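Local coordinates for flagellar basal body rod modification protein (Helicobacter pylori 26695, PDB 4ZZF) that is probably required for assembly of the flagellar hook, perhaps as a scaffolding protein, and is represented here by a truncated form that includes its Ig-like domain, at residues G121-R126 and L132-A137. Numbering follows the deposited sequence.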
ATOM      1  N   GLY A 121     -11.715 -19.005   5.260  1.00 79.28           N
ATOM      2  CA  GLY A 121     -11.514 -17.658   4.764  1.00 72.61           C
ATOM      3  C   GLY A 121     -10.014 -17.529   4.560  1.00 74.00           C
ATOM      4  O   GLY A 121      -9.376 -16.596   5.054  1.00 73.39           O
ATOM      5  N   LYS A 122      -9.456 -18.501   3.840  1.00 73.12           N
ATOM      6  CA  LYS A 122      -8.014 -18.604   3.611  1.00 74.66           C
ATOM      7  C   LYS A 122      -7.537 -17.771   2.415  1.00 68.89           C
ATOM      8  O   LYS A 122      -8.082 -17.872   1.310  1.00 64.90           O
ATOM      9  CB  LYS A 122      -7.622 -20.072   3.403  1.00 75.70           C
ATOM     10  CG  LYS A 122      -7.920 -20.960   4.599  1.00 79.97           C
ATOM     11  CD  LYS A 122      -6.969 -20.665   5.759  1.00 85.97           C
ATOM     12  CE  LYS A 122      -6.893 -21.844   6.721  1.00 91.06           C
ATOM     13  NZ  LYS A 122      -7.427 -23.104   6.118  1.00 90.21           N
ATOM     14  N   PRO A 123      -6.504 -16.949   2.630  1.00 62.13           N
ATOM     15  CA  PRO A 123      -6.044 -16.068   1.553  1.00 62.22           C
ATOM     16  C   PRO A 123      -5.330 -16.834   0.433  1.00 55.15           C
ATOM     17  O   PRO A 123      -4.475 -17.684   0.694  1.00 54.39           O
ATOM     18  CB  PRO A 123      -5.080 -15.103   2.270  1.00 60.25           C
ATOM     19  CG  PRO A 123      -5.309 -15.305   3.738  1.00 60.95           C
ATOM     20  CD  PRO A 123      -5.763 -16.729   3.879  1.00 64.00           C
ATOM     21  N   MET A 124      -5.718 -16.526  -0.802  1.00 51.59           N
ATOM     22  CA  MET A 124      -5.068 -17.027  -2.007  1.00 50.07           C
ATOM     23  C   MET A 124      -4.580 -15.866  -2.875  1.00 46.19           C
ATOM     24  O   MET A 124      -5.202 -14.806  -2.920  1.00 44.65           O
ATOM     25  CB  MET A 124      -6.031 -17.895  -2.824  1.00 48.92           C
ATOM     26  CG  MET A 124      -6.808 -18.895  -1.999  1.00 56.64           C
ATOM     27  SD  MET A 124      -5.764 -20.250  -1.449  1.00 59.03           S
ATOM     28  CE  MET A 124      -5.631 -21.163  -2.981  1.00 48.99           C
ATOM     29  N   LEU A 125      -3.480 -16.080  -3.585  1.00 43.64           N
ATOM     30  CA  LEU A 125      -2.993 -15.101  -4.543  1.00 42.12           C
ATOM     31  C   LEU A 125      -3.403 -15.481  -5.956  1.00 42.95           C
ATOM     32  O   LEU A 125      -3.153 -16.606  -6.393  1.00 43.31           O
ATOM     33  CB  LEU A 125      -1.477 -14.999  -4.474  1.00 42.11           C
ATOM     34  CG  LEU A 125      -0.822 -14.700  -3.139  1.00 46.25           C
ATOM     35  CD1 LEU A 125       0.700 -14.845  -3.299  1.00 42.41           C
ATOM     36  CD2 LEU A 125      -1.207 -13.289  -2.703  1.00 47.67           C
ATOM     37  N   ARG A 126      -4.012 -14.557  -6.684  1.00 37.50           N
ATOM     38  CA  ARG A 126      -4.250 -14.810  -8.092  1.00 44.91           C
ATOM     39  C   ARG A 126      -3.098 -14.255  -8.912  1.00 41.25           C
ATOM     40  O   ARG A 126      -2.826 -13.056  -8.885  1.00 40.22           O
ATOM     41  CB  ARG A 126      -5.570 -14.209  -8.573  1.00 44.61           C
ATOM     42  CG  ARG A 126      -5.797 -14.464 -10.076  1.00 50.50           C
ATOM     43  CD  ARG A 126      -6.839 -13.535 -10.692  1.00 51.90           C
ATOM     44  NE  ARG A 126      -8.157 -13.699 -10.081  1.00 63.12           N
ATOM     45  CZ  ARG A 126      -8.977 -14.722 -10.332  1.00 67.33           C
ATOM     46  NH1 ARG A 126      -8.605 -15.683 -11.189  1.00 63.77           N
ATOM     47  NH2 ARG A 126     -10.165 -14.793  -9.722  1.00 58.15           N
ATOM     48  N   LEU A 132      -2.754 -19.505  -5.872  1.00 49.52           N
ATOM     49  CA  LEU A 132      -1.816 -20.124  -4.944  1.00 51.17           C
ATOM     50  C   LEU A 132      -1.995 -19.610  -3.525  1.00 51.34           C
ATOM     51  O   LEU A 132      -2.307 -18.440  -3.319  1.00 52.78           O
ATOM     52  CB  LEU A 132      -0.378 -19.879  -5.412  1.00 49.69           C
ATOM     53  CG  LEU A 132       0.018 -20.434  -6.782  1.00 51.29           C
ATOM     54  CD1 LEU A 132       1.386 -19.914  -7.168  1.00 47.29           C
ATOM     55  CD2 LEU A 132       0.010 -21.964  -6.765  1.00 49.39           C
ATOM     56  N   PRO A 133      -1.789 -20.491  -2.537  1.00 51.20           N
ATOM     57  CA  PRO A 133      -1.868 -20.125  -1.123  1.00 48.58           C
ATOM     58  C   PRO A 133      -0.778 -19.146  -0.755  1.00 49.38           C
ATOM     59  O   PRO A 133       0.316 -19.232  -1.301  1.00 45.69           O
ATOM     60  CB  PRO A 133      -1.647 -21.451  -0.386  1.00 52.94           C
ATOM     61  CG  PRO A 133      -1.751 -22.517  -1.418  1.00 55.58           C
ATOM     62  CD  PRO A 133      -1.400 -21.896  -2.728  1.00 49.38           C
ATOM     63  N   ILE A 134      -1.082 -18.255   0.181  1.00 53.19           N
ATOM     64  CA  ILE A 134      -0.146 -17.263   0.700  1.00 52.42           C
ATOM     65  C   ILE A 134       1.174 -17.845   1.182  1.00 52.31           C
ATOM     66  O   ILE A 134       2.235 -17.254   0.968  1.00 48.51           O
ATOM     67  CB  ILE A 134      -0.777 -16.496   1.869  1.00 55.27           C
ATOM     68  CG1 ILE A 134      -1.861 -15.594   1.332  1.00 56.92           C
ATOM     69  CG2 ILE A 134       0.254 -15.635   2.584  1.00 58.62           C
ATOM     70  CD1 ILE A 134      -1.318 -14.530   0.468  1.00 56.39           C
ATOM     71  N   ASP A 135       1.110 -19.001   1.836  1.00 49.17           N
ATOM     72  CA  ASP A 135       2.305 -19.568   2.446  1.00 51.36           C
ATOM     73  C   ASP A 135       3.214 -20.194   1.401  1.00 48.19           C
ATOM     74  O   ASP A 135       4.321 -20.611   1.712  1.00 48.87           O
ATOM     75  CB  ASP A 135       1.937 -20.598   3.516  1.00 54.52           C
ATOM     76  CG  ASP A 135       0.832 -21.541   3.060  1.00 67.61           C
ATOM     77  OD1 ASP A 135       1.161 -22.610   2.486  1.00 70.02           O
ATOM     78  OD2 ASP A 135      -0.365 -21.205   3.267  1.00 66.86           O
ATOM     79  N   SER A 136       2.766 -20.250   0.154  1.00 46.33           N
ATOM     80  CA  SER A 136       3.666 -20.692  -0.898  1.00 46.01           C
ATOM     81  C   SER A 136       4.592 -19.545  -1.314  1.00 41.24           C
ATOM     82  O   SER A 136       5.569 -19.763  -2.005  1.00 40.91           O
ATOM     83  CB  SER A 136       2.890 -21.215  -2.100  1.00 42.85           C
ATOM     84  OG  SER A 136       2.483 -20.149  -2.938  1.00 43.73           O
ATOM     85  N   ALA A 137       4.294 -18.326  -0.875  1.00 40.10           N
ATOM     86  CA  ALA A 137       5.076 -17.166  -1.294  1.00 42.59           C
ATOM     87  C   ALA A 137       6.353 -17.023  -0.476  1.00 45.08           C
ATOM     88  O   ALA A 137       6.303 -16.978   0.752  1.00 48.23           O
ATOM     89  CB  ALA A 137       4.253 -15.912  -1.188  1.00 36.69           C
TER
HETATM   90  O   HOH W   1      -2.468 -19.656   2.554  1.00 58.21           O
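A beta hairpin of strands 122-127 and 130-133 pairs Leu125 with Leu132 in antiparallel, hydrogen-bonded fashion. Strand 122-127 is the central one of a small antiparallel sheet, between 115-119 and 130-133, distinct from the larger five-stranded sheet of the chain; from strand 115-119, Val116 packs against Leu125 and Phe118 against Pro123. Leu125 N reaches Leu132 O at 2.6 Å, a short bond that is almost straight at 173°, and Leu132 N returns to Leu125 O at 3.0 Å. One residue further along, Met124 faces Pro133 as a non-hydrogen-bonded pair, with their CA atoms 4.5 Å apart. The Met124 side chain, bent at both chi2 and chi3, lays its sulfur and methyl alongside the Pro133 backbone, SD 3.9 Å from Pro133 CA.

Beyond Pro133 the chain leaves the strand in a 3-10 turn. Pro133 O takes two donors from Ser136, the backbone N and the hydroxyl OG, which pins the turn internally. The register with the neighbouring strand fades here: Ile134 N makes only a weak bond to Pro123 O, and a water donates to Asp135 OD2 and, weakly, to that same carbonyl.

Apolar side chains take over on the face that carries Leu125. The CG1 branch of Ile134 stands beside its own backbone N (chi1 -71°) and extends toward strand 122-127, where CG1 meets the Pro123 ring and the terminal CD1 reaches Leu125. The Leu125 and Ile134 side chains cross at about a right angle, and Met5 touches both. On its other branch Leu125 approaches the next strand, with CD1 4.3 Å from Ala137 CB. Packing is tight at both ends of the Ile134 branch: CG1 lies 3.4 Å from Pro123 CB, and CD1 equally close, 3.4 Å, to Leu125 CD2.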